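Local coordinates for extracellular solute-binding protein family 1 (Alicyclobacillus acidocaldarius subsp. acidocaldarius, PDB 4OVJ) that probably captures a solute outside the cell for delivery to a membrane ABC transporter, as other family 1 extracellular solute-binding proteins do, at residues Ala47-Lys50 and Ile55-Gln58; Glu49-Asn54 and Val314-Asn319; Phe148-Tyr153 and His171-Lys176; Asp165-Val170 and Ala222-Glu227. All blocks are in the same frame, centred on the assembly; numbering follows the deposited sequence. Where two conformers were deposited one is given.

Contact 1: Ala47-Lys50 and Ile55-Gln58; sequences AFEK and IHIQ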
loop_
_atom_site.group_PDB
_atom_site.type_symbol
_atom_site.label_atom_id
_atom_site.label_comp_id
_atom_site.label_asym_id
_atom_site.label_seq_id
_atom_site.Cartn_x
_atom_site.Cartn_y
_atom_site.Cartn_z
ATOM N N ALA A 47 1.545 -6.098 26.043
ATOM C CA ALA A 47 1.629 -4.716 26.499
ATOM C C ALA A 47 0.256 -4.178 26.900
ATOM O O ALA A 47 0.110 -3.500 27.932
ATOM C CB ALA A 47 2.270 -3.849 25.428
ATOM N N PHE A 48 -0.764 -4.509 26.116
ATOM C CA PHE A 48 -2.119 -4.085 26.438
ATOM C C PHE A 48 -2.597 -4.638 27.778
ATOM O O PHE A 48 -3.172 -3.903 28.589
ATOM C CB PHE A 48 -3.114 -4.520 25.369
ATOM C CG PHE A 48 -4.518 -4.158 25.707
ATOM C CD1 PHE A 48 -4.960 -2.867 25.545
ATOM C CD2 PHE A 48 -5.373 -5.091 26.273
ATOM C CE1 PHE A 48 -6.256 -2.515 25.868
ATOM C CE2 PHE A 48 -6.666 -4.746 26.619
ATOM C CZ PHE A 48 -7.111 -3.454 26.417
ATOM N N GLU A 49 -2.404 -5.940 27.987
ATOM C CA GLU A 49 -2.877 -6.590 29.205
ATOM C C GLU A 49 -2.206 -6.013 30.469
ATOM O O GLU A 49 -2.809 -5.992 31.538
ATOM C CB GLU A 49 -2.724 -8.116 29.109
ATOM C CG GLU A 49 -3.726 -8.748 28.126
ATOM C CD GLU A 49 -3.787 -10.276 28.218
ATOM O OE1 GLU A 49 -2.730 -10.928 28.074
ATOM O OE2 GLU A 49 -4.906 -10.829 28.423
ATOM N N LYS A 50 -0.969 -5.546 30.330
ATOM C CA LYS A 50 -0.287 -4.849 31.419
ATOM C C LYS A 50 -0.874 -3.452 31.637
ATOM O O LYS A 50 -1.069 -3.021 32.776
ATOM C CB LYS A 50 1.208 -4.737 31.120
ATOM C CG LYS A 50 1.964 -3.873 32.113
ATOM C CD LYS A 50 3.468 -3.989 31.912
ATOM C CE LYS A 50 4.236 -3.164 32.932
ATOM N NZ LYS A 50 5.695 -3.441 32.867
ATOM N N ILE A 55 -8.934 -5.859 31.584
ATOM C CA ILE A 55 -9.386 -6.411 30.313
ATOM C C ILE A 55 -8.446 -7.549 29.934
ATOM O O ILE A 55 -7.257 -7.332 29.664
ATOM C CB ILE A 55 -9.415 -5.341 29.200
ATOM C CG1 ILE A 55 -10.306 -4.165 29.617
ATOM C CG2 ILE A 55 -9.931 -5.953 27.891
ATOM C CD1 ILE A 55 -10.208 -2.925 28.728
ATOM N N HIS A 56 -8.977 -8.761 29.895
ATOM C CA HIS A 56 -8.243 -9.876 29.335
ATOM C C HIS A 56 -8.455 -9.935 27.825
ATOM O O HIS A 56 -9.559 -9.684 27.324
ATOM C CB HIS A 56 -8.742 -11.200 29.887
ATOM C CG HIS A 56 -8.645 -11.342 31.372
ATOM N ND1 HIS A 56 -7.454 -11.256 32.055
ATOM C CD2 HIS A 56 -9.579 -11.677 32.286
ATOM C CE1 HIS A 56 -7.667 -11.481 33.338
ATOM N NE2 HIS A 56 -8.949 -11.739 33.502
ATOM N N ILE A 57 -7.405 -10.289 27.108
ATOM C CA ILE A 57 -7.496 -10.570 25.690
ATOM C C ILE A 57 -7.259 -12.059 25.466
ATOM O O ILE A 57 -6.237 -12.615 25.889
ATOM C CB ILE A 57 -6.469 -9.763 24.879
ATOM C CG1 ILE A 57 -6.637 -8.270 25.136
ATOM C CG2 ILE A 57 -6.608 -10.088 23.395
ATOM C CD1 ILE A 57 -7.988 -7.710 24.733
ATOM N N GLN A 58 -8.232 -12.697 24.820
ATOM C CA GLN A 58 -8.113 -14.065 24.404
ATOM C C GLN A 58 -7.857 -14.084 22.905
ATOM O O GLN A 58 -8.763 -13.846 22.110
ATOM C CB GLN A 58 -9.393 -14.808 24.761
ATOM C CG GLN A 58 -9.381 -16.264 24.382
ATOM C CD GLN A 58 -10.661 -16.972 24.774
ATOM O OE1 GLN A 58 -11.324 -16.597 25.734
ATOM N NE2 GLN A 58 -11.011 -18.005 24.024
HETATM O O HOH W 1 -5.037 -10.311 31.250
HETATM O O HOH W 2 -5.094 -7.752 31.560
HETATM O O HOH W 3 -3.125 -13.471 26.406
#
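Glu49 OE2 accepts the backbone N-H of Ile57 at 2.9 Å from N, with an almost straight N-H...O angle of 170°. The bond comes in from above the carboxylate plane, 36° out of it. It ties helix 35-51 to strand 55-61, the last two elements of a beta-alpha-beta unit that begins with strand 25-31. The carboxylate also works through water: one molecule donates weakly to Glu49 OE2 and meets His56 ND1 at 2.7 Å, while another donates to both Glu49 OE1 and Ile57 O. With an alanine in place of Glu49, the Ile57 N-H would probably lose this acceptor and the water at His56 ND1 one of its partners.

Next to this polar part lies the apolar one. Phe48 carries CG trans to its own N (chi1 177°), which sets the ring against Ile55 and Ile57. Ile55 CG2 sits at the ring edge, near its plane and 3.7 Å from Phe48 CE2, and Ile55 CD1 reaches Phe48 CZ. The Ile57 side chain crosses that of Phe48 at about a right angle. Phe313 of helix 307-319 meets the Phe48 ring edge-to-face and touches Ile57. The shortest apolar approach is Ile57 CG1 to Phe48 CD2, at 3.6 Å.

Contact 2: Glu49-Asn54 and Val314-Asn319; sequences EKAYPN and VNFLLN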
loop_
_atom_site.group_PDB
_atom_site.type_symbol
_atom_site.label_atom_id
_atom_site.label_comp_id
_atom_site.label_asym_id
_atom_site.label_seq_id
_atom_site.Cartn_x
_atom_site.Cartn_y
_atom_site.Cartn_z
ATOM N N GLU A 49 -2.404 -5.940 27.987
ATOM C CA GLU A 49 -2.877 -6.590 29.205
ATOM C C GLU A 49 -2.206 -6.013 30.469
ATOM O O GLU A 49 -2.809 -5.992 31.538
ATOM C CB GLU A 49 -2.724 -8.116 29.109
ATOM C CG GLU A 49 -3.726 -8.748 28.126
ATOM C CD GLU A 49 -3.787 -10.276 28.218
ATOM O OE1 GLU A 49 -2.730 -10.928 28.074
ATOM O OE2 GLU A 49 -4.906 -10.829 28.423
ATOM N N LYS A 50 -0.969 -5.546 30.330
ATOM C CA LYS A 50 -0.287 -4.849 31.419
ATOM C C LYS A 50 -0.874 -3.452 31.637
ATOM O O LYS A 50 -1.069 -3.021 32.776
ATOM C CB LYS A 50 1.208 -4.737 31.120
ATOM C CG LYS A 50 1.964 -3.873 32.113
ATOM C CD LYS A 50 3.468 -3.989 31.912
ATOM C CE LYS A 50 4.236 -3.164 32.932
ATOM N NZ LYS A 50 5.695 -3.441 32.867
ATOM N N ALA A 51 -1.159 -2.752 30.544
ATOM C CA ALA A 51 -1.666 -1.374 30.619
ATOM C C ALA A 51 -3.117 -1.280 31.089
ATOM O O ALA A 51 -3.501 -0.300 31.749
ATOM C CB ALA A 51 -1.526 -0.693 29.278
ATOM N N TYR A 52 -3.907 -2.287 30.733
ATOM C CA TYR A 52 -5.323 -2.345 31.047
ATOM C C TYR A 52 -5.630 -3.661 31.732
ATOM O O TYR A 52 -6.187 -4.567 31.127
ATOM C CB TYR A 52 -6.127 -2.199 29.759
ATOM C CG TYR A 52 -5.976 -0.822 29.188
ATOM C CD1 TYR A 52 -6.770 0.222 29.637
ATOM C CD2 TYR A 52 -4.992 -0.545 28.248
ATOM C CE1 TYR A 52 -6.622 1.503 29.135
ATOM C CE2 TYR A 52 -4.836 0.732 27.735
ATOM C CZ TYR A 52 -5.652 1.755 28.182
ATOM O OH TYR A 52 -5.519 3.021 27.694
ATOM N N PRO A 53 -5.243 -3.779 33.003
ATOM C CA PRO A 53 -5.349 -5.080 33.689
ATOM C C PRO A 53 -6.772 -5.535 34.022
ATOM O O PRO A 53 -6.952 -6.660 34.457
ATOM C CB PRO A 53 -4.534 -4.868 34.961
ATOM C CG PRO A 53 -4.588 -3.398 35.206
ATOM C CD PRO A 53 -4.585 -2.764 33.845
ATOM N N ASN A 54 -7.781 -4.705 33.797
ATOM C CA ASN A 54 -9.163 -5.185 33.915
ATOM C C ASN A 54 -9.775 -5.662 32.591
ATOM O O ASN A 54 -10.988 -5.861 32.486
ATOM C CB ASN A 54 -10.037 -4.125 34.549
ATOM C CG ASN A 54 -9.999 -2.826 33.811
ATOM O OD1 ASN A 54 -9.060 -2.543 33.049
ATOM N ND2 ASN A 54 -11.006 -2.001 34.047
ATOM N N VAL A 314 -8.785 -1.419 20.451
ATOM C CA VAL A 314 -8.452 -0.953 19.114
ATOM C C VAL A 314 -7.672 0.363 19.180
ATOM O O VAL A 314 -6.674 0.538 18.479
ATOM C CB VAL A 314 -9.716 -0.841 18.231
ATOM C CG1 VAL A 314 -9.420 -0.115 16.933
ATOM C CG2 VAL A 314 -10.243 -2.238 17.936
ATOM N N ASN A 315 -8.091 1.264 20.050
ATOM C CA ASN A 315 -7.394 2.519 20.194
ATOM C C ASN A 315 -5.955 2.343 20.646
ATOM O O ASN A 315 -5.071 3.062 20.174
ATOM C CB ASN A 315 -8.103 3.435 21.180
ATOM C CG ASN A 315 -7.498 4.810 21.187
ATOM O OD1 ASN A 315 -7.519 5.513 20.171
ATOM N ND2 ASN A 315 -6.906 5.191 22.316
ATOM N N PHE A 316 -5.740 1.396 21.559
ATOM C CA PHE A 316 -4.408 1.036 22.035
ATOM C C PHE A 316 -3.526 0.544 20.881
ATOM O O PHE A 316 -2.399 1.014 20.696
ATOM C CB PHE A 316 -4.493 -0.034 23.129
ATOM C CG PHE A 316 -3.157 -0.453 23.678
ATOM C CD1 PHE A 316 -2.598 0.234 24.754
ATOM C CD2 PHE A 316 -2.476 -1.546 23.149
ATOM C CE1 PHE A 316 -1.380 -0.155 25.275
ATOM C CE2 PHE A 316 -1.251 -1.940 23.672
ATOM C CZ PHE A 316 -0.708 -1.235 24.729
ATOM N N LEU A 317 -4.048 -0.373 20.081
ATOM C CA LEU A 317 -3.303 -0.885 18.936
ATOM C C LEU A 317 -2.950 0.216 17.947
ATOM O O LEU A 317 -1.871 0.213 17.386
ATOM C CB LEU A 317 -4.076 -1.985 18.209
ATOM C CG LEU A 317 -4.316 -3.258 19.013
ATOM C CD1 LEU A 317 -5.172 -4.203 18.185
ATOM C CD2 LEU A 317 -3.013 -3.902 19.463
ATOM N N LEU A 318 -3.864 1.155 17.753
ATOM C CA LEU A 318 -3.652 2.244 16.818
ATOM C C LEU A 318 -2.692 3.297 17.321
ATOM O O LEU A 318 -1.868 3.776 16.559
ATOM C CB LEU A 318 -4.980 2.922 16.459
ATOM C CG LEU A 318 -5.984 2.084 15.667
ATOM C CD1 LEU A 318 -7.341 2.772 15.702
ATOM C CD2 LEU A 318 -5.529 1.889 14.233
ATOM N N ASN A 319 -2.833 3.681 18.584
ATOM C CA ASN A 319 -2.240 4.944 19.076
ATOM C C ASN A 319 -1.239 4.832 20.208
ATOM O O ASN A 319 -0.572 5.816 20.542
ATOM C CB ASN A 319 -3.352 5.900 19.498
ATOM C CG ASN A 319 -4.076 6.502 18.316
ATOM O OD1 ASN A 319 -3.448 7.006 17.384
ATOM N ND2 ASN A 319 -5.396 6.444 18.334
#
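Tyr52 and Phe316 meet through their rings, Tyr52 CE2 lying 3.8 Å from Phe316 CD1. Phe316 CD1 comes to the edge of the tyrosine ring, near its plane, and the two side chains cross at a slant. Beside them the methyl of Ala51 rests on the same phenylalanine, CB 4.0 Å from Phe316 CE1. Phe316 is buried on helix 307-319, and CG trans to its backbone N (chi1 -180°) sets its ring against Ala51 and Tyr52. Phe48 adds to this side: its ring meets that of Phe316 edge-to-face and also touches the ring of Tyr52, making a three-ring aromatic cluster.

The other side is looser. Ala51 is exposed, Tyr52 is the first residue to leave helical geometry, and no hydrogen bond joins the two segments, which bury only 100 Å² between them. Asn315 turns instead along its own helix, where Asn319 ND2 donates to Asn315 OD1 at 3.0 Å, 43° out of the carbonyl plane. Asn111 adds its backbone N to that oxygen and its backbone O to Asn319 ND2.

Val314 and Leu317 pack on Trp298 of strand 293-300, while Phe316 and Leu317 face helix 35-51. Two helices side by side over a central sheet, far apart in sequence, are characteristic of an alpha/beta lobe of the periplasmic binding protein fold.

Contact 3: Phe148-Tyr153 and His171-Lys176; sequences FAKAGY and HKATGK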
loop_
_atom_site.group_PDB
_atom_site.type_symbol
_atom_site.label_atom_id
_atom_site.label_comp_id
_atom_site.label_asym_id
_atom_site.label_seq_id
_atom_site.Cartn_x
_atom_site.Cartn_y
_atom_site.Cartn_z
ATOM N N PHE A 148 21.536 11.713 -8.331
ATOM C CA PHE A 148 20.575 12.726 -8.744
ATOM C C PHE A 148 21.053 14.143 -8.452
ATOM O O PHE A 148 20.676 15.070 -9.156
ATOM C CB PHE A 148 19.181 12.429 -8.164
ATOM C CG PHE A 148 18.435 11.431 -9.001
ATOM C CD1 PHE A 148 18.769 10.080 -8.937
ATOM C CD2 PHE A 148 17.483 11.858 -9.924
ATOM C CE1 PHE A 148 18.145 9.156 -9.770
ATOM C CE2 PHE A 148 16.847 10.945 -10.751
ATOM C CZ PHE A 148 17.174 9.588 -10.664
ATOM N N ALA A 149 21.897 14.304 -7.440
ATOM C CA ALA A 149 22.516 15.604 -7.175
ATOM C C ALA A 149 23.356 16.080 -8.368
ATOM O O ALA A 149 23.520 17.290 -8.562
ATOM C CB ALA A 149 23.336 15.572 -5.885
ATOM N N LYS A 150 23.844 15.147 -9.195
ATOM C CA LYS A 150 24.587 15.523 -10.409
ATOM C C LYS A 150 23.703 16.232 -11.445
ATOM O O LYS A 150 24.218 16.928 -12.329
ATOM C CB LYS A 150 25.244 14.293 -11.043
ATOM C CG LYS A 150 26.249 13.624 -10.135
ATOM C CD LYS A 150 26.795 12.332 -10.714
ATOM C CE LYS A 150 27.822 11.730 -9.772
ATOM N NZ LYS A 150 28.386 10.481 -10.327
ATOM N N ALA A 151 22.387 16.064 -11.333
ATOM C CA ALA A 151 21.425 16.771 -12.173
ATOM C C ALA A 151 20.733 17.896 -11.416
ATOM O O ALA A 151 19.784 18.477 -11.919
ATOM C CB ALA A 151 20.386 15.801 -12.716
ATOM N N GLY A 152 21.208 18.207 -10.209
ATOM C CA GLY A 152 20.588 19.230 -9.387
ATOM C C GLY A 152 19.200 18.874 -8.887
ATOM O O GLY A 152 18.380 19.764 -8.635
ATOM N N TYR A 153 18.939 17.573 -8.741
ATOM C CA TYR A 153 17.677 17.082 -8.210
ATOM C C TYR A 153 17.848 16.628 -6.765
ATOM O O TYR A 153 18.686 15.776 -6.477
ATOM C CB TYR A 153 17.135 15.922 -9.049
ATOM C CG TYR A 153 15.828 15.426 -8.480
ATOM C CD1 TYR A 153 14.681 16.174 -8.617
ATOM C CD2 TYR A 153 15.759 14.242 -7.749
ATOM C CE1 TYR A 153 13.482 15.756 -8.072
ATOM C CE2 TYR A 153 14.570 13.813 -7.204
ATOM C CZ TYR A 153 13.429 14.583 -7.369
ATOM O OH TYR A 153 12.242 14.181 -6.827
ATOM N N HIS A 171 21.319 10.311 -16.516
ATOM C CA HIS A 171 21.898 9.329 -17.440
ATOM C C HIS A 171 23.118 9.890 -18.157
ATOM O O HIS A 171 24.137 9.191 -18.310
ATOM C CB HIS A 171 20.850 8.903 -18.454
ATOM C CG HIS A 171 21.381 8.029 -19.540
ATOM N ND1 HIS A 171 21.931 6.791 -19.290
ATOM C CD2 HIS A 171 21.446 8.210 -20.878
ATOM C CE1 HIS A 171 22.305 6.243 -20.431
ATOM N NE2 HIS A 171 22.029 7.085 -21.409
ATOM N N LYS A 172 23.021 11.141 -18.603
ATOM C CA LYS A 172 24.146 11.813 -19.259
ATOM C C LYS A 172 25.358 11.902 -18.340
ATOM O O LYS A 172 26.490 11.680 -18.774
ATOM C CB LYS A 172 23.744 13.214 -19.706
ATOM C CG LYS A 172 22.869 13.249 -20.943
ATOM C CD LYS A 172 23.682 13.127 -22.220
ATOM C CE LYS A 172 22.999 13.855 -23.364
ATOM N NZ LYS A 172 21.521 13.682 -23.299
ATOM N N ALA A 173 25.116 12.219 -17.071
ATOM C CA ALA A 173 26.193 12.387 -16.095
ATOM C C ALA A 173 26.812 11.061 -15.647
ATOM O O ALA A 173 27.992 11.016 -15.317
ATOM C CB ALA A 173 25.700 13.159 -14.884
ATOM N N THR A 174 26.021 9.991 -15.625
ATOM C CA THR A 174 26.460 8.729 -15.027
ATOM C C THR A 174 26.791 7.635 -16.031
ATOM O O THR A 174 27.582 6.739 -15.728
ATOM C CB THR A 174 25.376 8.133 -14.103
ATOM O OG1 THR A 174 24.223 7.772 -14.879
ATOM C CG2 THR A 174 24.993 9.106 -13.007
ATOM N N GLY A 175 26.158 7.677 -17.197
ATOM C CA GLY A 175 26.206 6.566 -18.151
ATOM C C GLY A 175 25.435 5.323 -17.712
ATOM O O GLY A 175 25.474 4.288 -18.387
ATOM N N LYS A 176 24.720 5.419 -16.592
ATOM C CA LYS A 176 23.931 4.312 -16.084
ATOM C C LYS A 176 22.464 4.627 -16.328
ATOM O O LYS A 176 22.111 5.756 -16.686
ATOM C CB LYS A 176 24.178 4.130 -14.589
ATOM C CG LYS A 176 25.588 3.680 -14.246
ATOM C CD LYS A 176 25.699 3.360 -12.775
ATOM C CE LYS A 176 27.132 3.010 -12.377
ATOM N NZ LYS A 176 27.335 2.981 -10.893
HETATM O O HOH W 4 29.492 10.939 -13.027
#
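Lys150 and Ala173 bring the type I turn Ala149-Gly152 up to the last turn of helix 160-174, with their CA atoms 6.7 Å apart. The side chains touch lightly: Lys150 CB meets Ala173 CB at 4.0 Å, and farther out Lys150 CD passes Thr174 CG2 at 4.3 Å. Beyond CG the lysine is fully extended, which carries its ammonium past the end of the helix. There Lys150 NZ donates to a water that in turn donates to Ala173 O at 2.7 Å from the water oxygen, so an otherwise apolar surface contact gains one bridged polar link.

A Schellman motif ends the first helix. Gly152, with positive phi, is its C-prime residue; Tyr153 N bonds Phe148 O and Gly152 N bonds Ala149 O at 3.0 Å. Tyr153 N and Ala151 N reach Phe148 O from opposite faces of its carbonyl plane. At the C-terminal end of helix 160-174, Thr174 OG1 accepts from Lys176 N at 3.0 Å in an ST turn, and is also hydrogen-bonded to Val170 O. His171 ND1 donates to Lys176 O at 2.8 Å; the bond is nearly straight, at 174°, with the oxygen in the imidazole plane but the donor well above the carbonyl plane. Behind this surface, Phe148 and Tyr153 turn inward instead, each ring meeting Trp163, the phenylalanine nearly parallel to it and the tyrosine edge-to-face.

Contact 4: Asp165-Val170 and Ala222-Glu227; sequences DILEKV and ANLRKE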
loop_
_atom_site.group_PDB
_atom_site.type_symbol
_atom_site.label_atom_id
_atom_site.label_comp_id
_atom_site.label_asym_id
_atom_site.label_seq_id
_atom_site.Cartn_x
_atom_site.Cartn_y
_atom_site.Cartn_z
ATOM N N ASP A 165 13.058 14.801 -17.979
ATOM C CA ASP A 165 14.217 15.678 -18.227
ATOM C C ASP A 165 15.335 15.427 -17.211
ATOM O O ASP A 165 16.524 15.361 -17.561
ATOM C CB ASP A 165 13.784 17.138 -18.174
ATOM C CG ASP A 165 14.693 18.041 -18.971
ATOM O OD1 ASP A 165 14.678 17.946 -20.219
ATOM O OD2 ASP A 165 15.420 18.846 -18.351
ATOM N N ILE A 166 14.953 15.279 -15.951
ATOM C CA ILE A 166 15.916 14.980 -14.893
ATOM C C ILE A 166 16.599 13.632 -15.148
ATOM O O ILE A 166 17.818 13.528 -15.048
ATOM C CB ILE A 166 15.259 15.019 -13.496
ATOM C CG1 ILE A 166 14.898 16.466 -13.127
ATOM C CG2 ILE A 166 16.181 14.403 -12.466
ATOM C CD1 ILE A 166 13.801 16.604 -12.091
ATOM N N LEU A 167 15.813 12.618 -15.499
ATOM C CA LEU A 167 16.360 11.299 -15.790
ATOM C C LEU A 167 17.373 11.367 -16.932
ATOM O O LEU A 167 18.457 10.761 -16.861
ATOM C CB LEU A 167 15.238 10.313 -16.130
ATOM C CG LEU A 167 14.246 9.948 -15.028
ATOM C CD1 LEU A 167 13.245 8.950 -15.593
ATOM C CD2 LEU A 167 14.970 9.362 -13.828
ATOM N N GLU A 168 17.036 12.113 -17.981
ATOM C CA GLU A 168 17.970 12.291 -19.097
ATOM C C GLU A 168 19.286 12.903 -18.628
ATOM O O GLU A 168 20.356 12.452 -19.034
ATOM C CB GLU A 168 17.335 13.109 -20.219
ATOM C CG GLU A 168 16.245 12.352 -20.966
ATOM C CD GLU A 168 15.495 13.203 -21.984
ATOM O OE1 GLU A 168 16.116 13.675 -22.956
ATOM O OE2 GLU A 168 14.268 13.384 -21.820
ATOM N N LYS A 169 19.207 13.910 -17.760
ATOM C CA LYS A 169 20.404 14.575 -17.239
ATOM C C LYS A 169 21.248 13.655 -16.363
ATOM O O LYS A 169 22.478 13.645 -16.464
ATOM C CB LYS A 169 20.022 15.840 -16.470
ATOM C CG LYS A 169 19.390 16.919 -17.335
ATOM C CD LYS A 169 20.408 17.630 -18.218
ATOM C CE LYS A 169 19.844 18.938 -18.756
ATOM N NZ LYS A 169 20.846 19.712 -19.538
ATOM N N VAL A 170 20.594 12.863 -15.522
ATOM C CA VAL A 170 21.305 11.900 -14.675
ATOM C C VAL A 170 22.031 10.870 -15.547
ATOM O O VAL A 170 23.209 10.588 -15.345
ATOM C CB VAL A 170 20.352 11.210 -13.680
ATOM C CG1 VAL A 170 21.088 10.140 -12.893
ATOM C CG2 VAL A 170 19.762 12.237 -12.722
ATOM N N ALA A 222 8.253 4.263 -23.224
ATOM C CA ALA A 222 8.914 3.924 -24.486
ATOM C C ALA A 222 9.922 5.001 -24.893
ATOM O O ALA A 222 11.011 4.680 -25.363
ATOM C CB ALA A 222 7.904 3.690 -25.587
ATOM N N ASN A 223 9.574 6.271 -24.673
ATOM C CA ASN A 223 10.500 7.356 -24.992
ATOM C C ASN A 223 11.751 7.292 -24.112
ATOM O O ASN A 223 12.868 7.482 -24.601
ATOM C CB ASN A 223 9.810 8.705 -24.925
ATOM C CG ASN A 223 8.885 8.952 -26.111
ATOM O OD1 ASN A 223 9.024 8.352 -27.180
ATOM N ND2 ASN A 223 7.943 9.842 -25.928
ATOM N N LEU A 224 11.580 6.969 -22.838
ATOM C CA LEU A 224 12.730 6.827 -21.945
ATOM C C LEU A 224 13.613 5.642 -22.359
ATOM O O LEU A 224 14.834 5.729 -22.296
ATOM C CB LEU A 224 12.278 6.673 -20.494
ATOM C CG LEU A 224 11.565 7.869 -19.869
ATOM C CD1 LEU A 224 11.013 7.499 -18.511
ATOM C CD2 LEU A 224 12.520 9.046 -19.774
ATOM N N ARG A 225 12.999 4.549 -22.795
ATOM C CA ARG A 225 13.772 3.399 -23.288
ATOM C C ARG A 225 14.588 3.770 -24.528
ATOM O O ARG A 225 15.766 3.432 -24.620
ATOM C CB ARG A 225 12.863 2.224 -23.641
ATOM C CG ARG A 225 12.393 1.432 -22.449
ATOM C CD ARG A 225 11.839 0.082 -22.852
ATOM N NE ARG A 225 10.698 0.191 -23.740
ATOM C CZ ARG A 225 9.447 0.449 -23.365
ATOM N NH1 ARG A 225 9.134 0.662 -22.097
ATOM N NH2 ARG A 225 8.495 0.505 -24.284
ATOM N N LYS A 226 13.935 4.446 -25.473
ATOM C CA LYS A 226 14.557 4.889 -26.733
ATOM C C LYS A 226 15.832 5.697 -26.486
ATOM O O LYS A 226 16.823 5.554 -27.215
ATOM C CB LYS A 226 13.549 5.724 -27.545
ATOM C CG LYS A 226 14.099 6.362 -28.814
ATOM C CD LYS A 226 12.987 6.883 -29.722
ATOM C CE LYS A 226 12.306 8.117 -29.142
ATOM N NZ LYS A 226 11.362 8.784 -30.089
ATOM N N GLU A 227 15.793 6.540 -25.460
ATOM C CA GLU A 227 16.914 7.402 -25.091
ATOM C C GLU A 227 17.945 6.701 -24.193
ATOM O O GLU A 227 18.960 7.305 -23.845
ATOM C CB GLU A 227 16.406 8.648 -24.354
ATOM C CG GLU A 227 15.210 9.356 -24.989
ATOM C CD GLU A 227 15.543 10.647 -25.703
ATOM O OE1 GLU A 227 16.739 10.921 -25.965
ATOM O OE2 GLU A 227 14.587 11.396 -26.016
#
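Leu167 and Leu224 join helix 160-174 to helix 211-226 by helix-helix packing in the lobe remote from the N-terminus. They meet methyl to methyl, Leu167 CD1 lying 3.9 Å from Leu224 CD1, with the two side chains crossing at about a right angle. Each leucine has CG trans to its carbonyl carbon (chi1 -66° and -65°), and each puts its CD1 methyl against the other.

Beside this apolar pair stand two carboxylates. Glu168 OE1 is 4.1 Å from both Glu227 OE2 and Glu227 OE1, and the carboxylate planes are 29° apart. No hydrogen bond joins them; like charges this close would be expected to favour proton uptake by one of the pair. Glu227 lies just past the end of helix 211-226, and a bend at its chi2 turns its carboxylate toward Glu168, whose own chain is extended beyond CG.

Farther out, Leu167 also touches Phe148, Ala178 and Val229. The second helix is held from another side by Arg225, whose NH1 makes salt bridges to Asp181 and Glu183. Its guanidinium lies with one face over Ala222 CA, which sits 3.4 Å from the plane, offset toward the rim.

In the fold
The four contacts fall into two pairs on opposite sides of the chain's centre. Contacts 1 and 2 share helix 35-51 and merge into one aromatic patch. Contacts 3 and 4 share helix 160-174, their centres about 11 Å apart, and join where Ala151 and Phe148 pack on Val170. The centres of contacts 1 and 3 lie about 53 Å apart. Contacts 1, 2 and 4 are partly buried, whereas contact 3 is superficial. Only contact 1 has a direct hydrogen bond between its segments; contact 2 is aromatic, contact 3 relies on water and aliphatic touches, and contact 4 sets leucines beside two unbonded carboxylates.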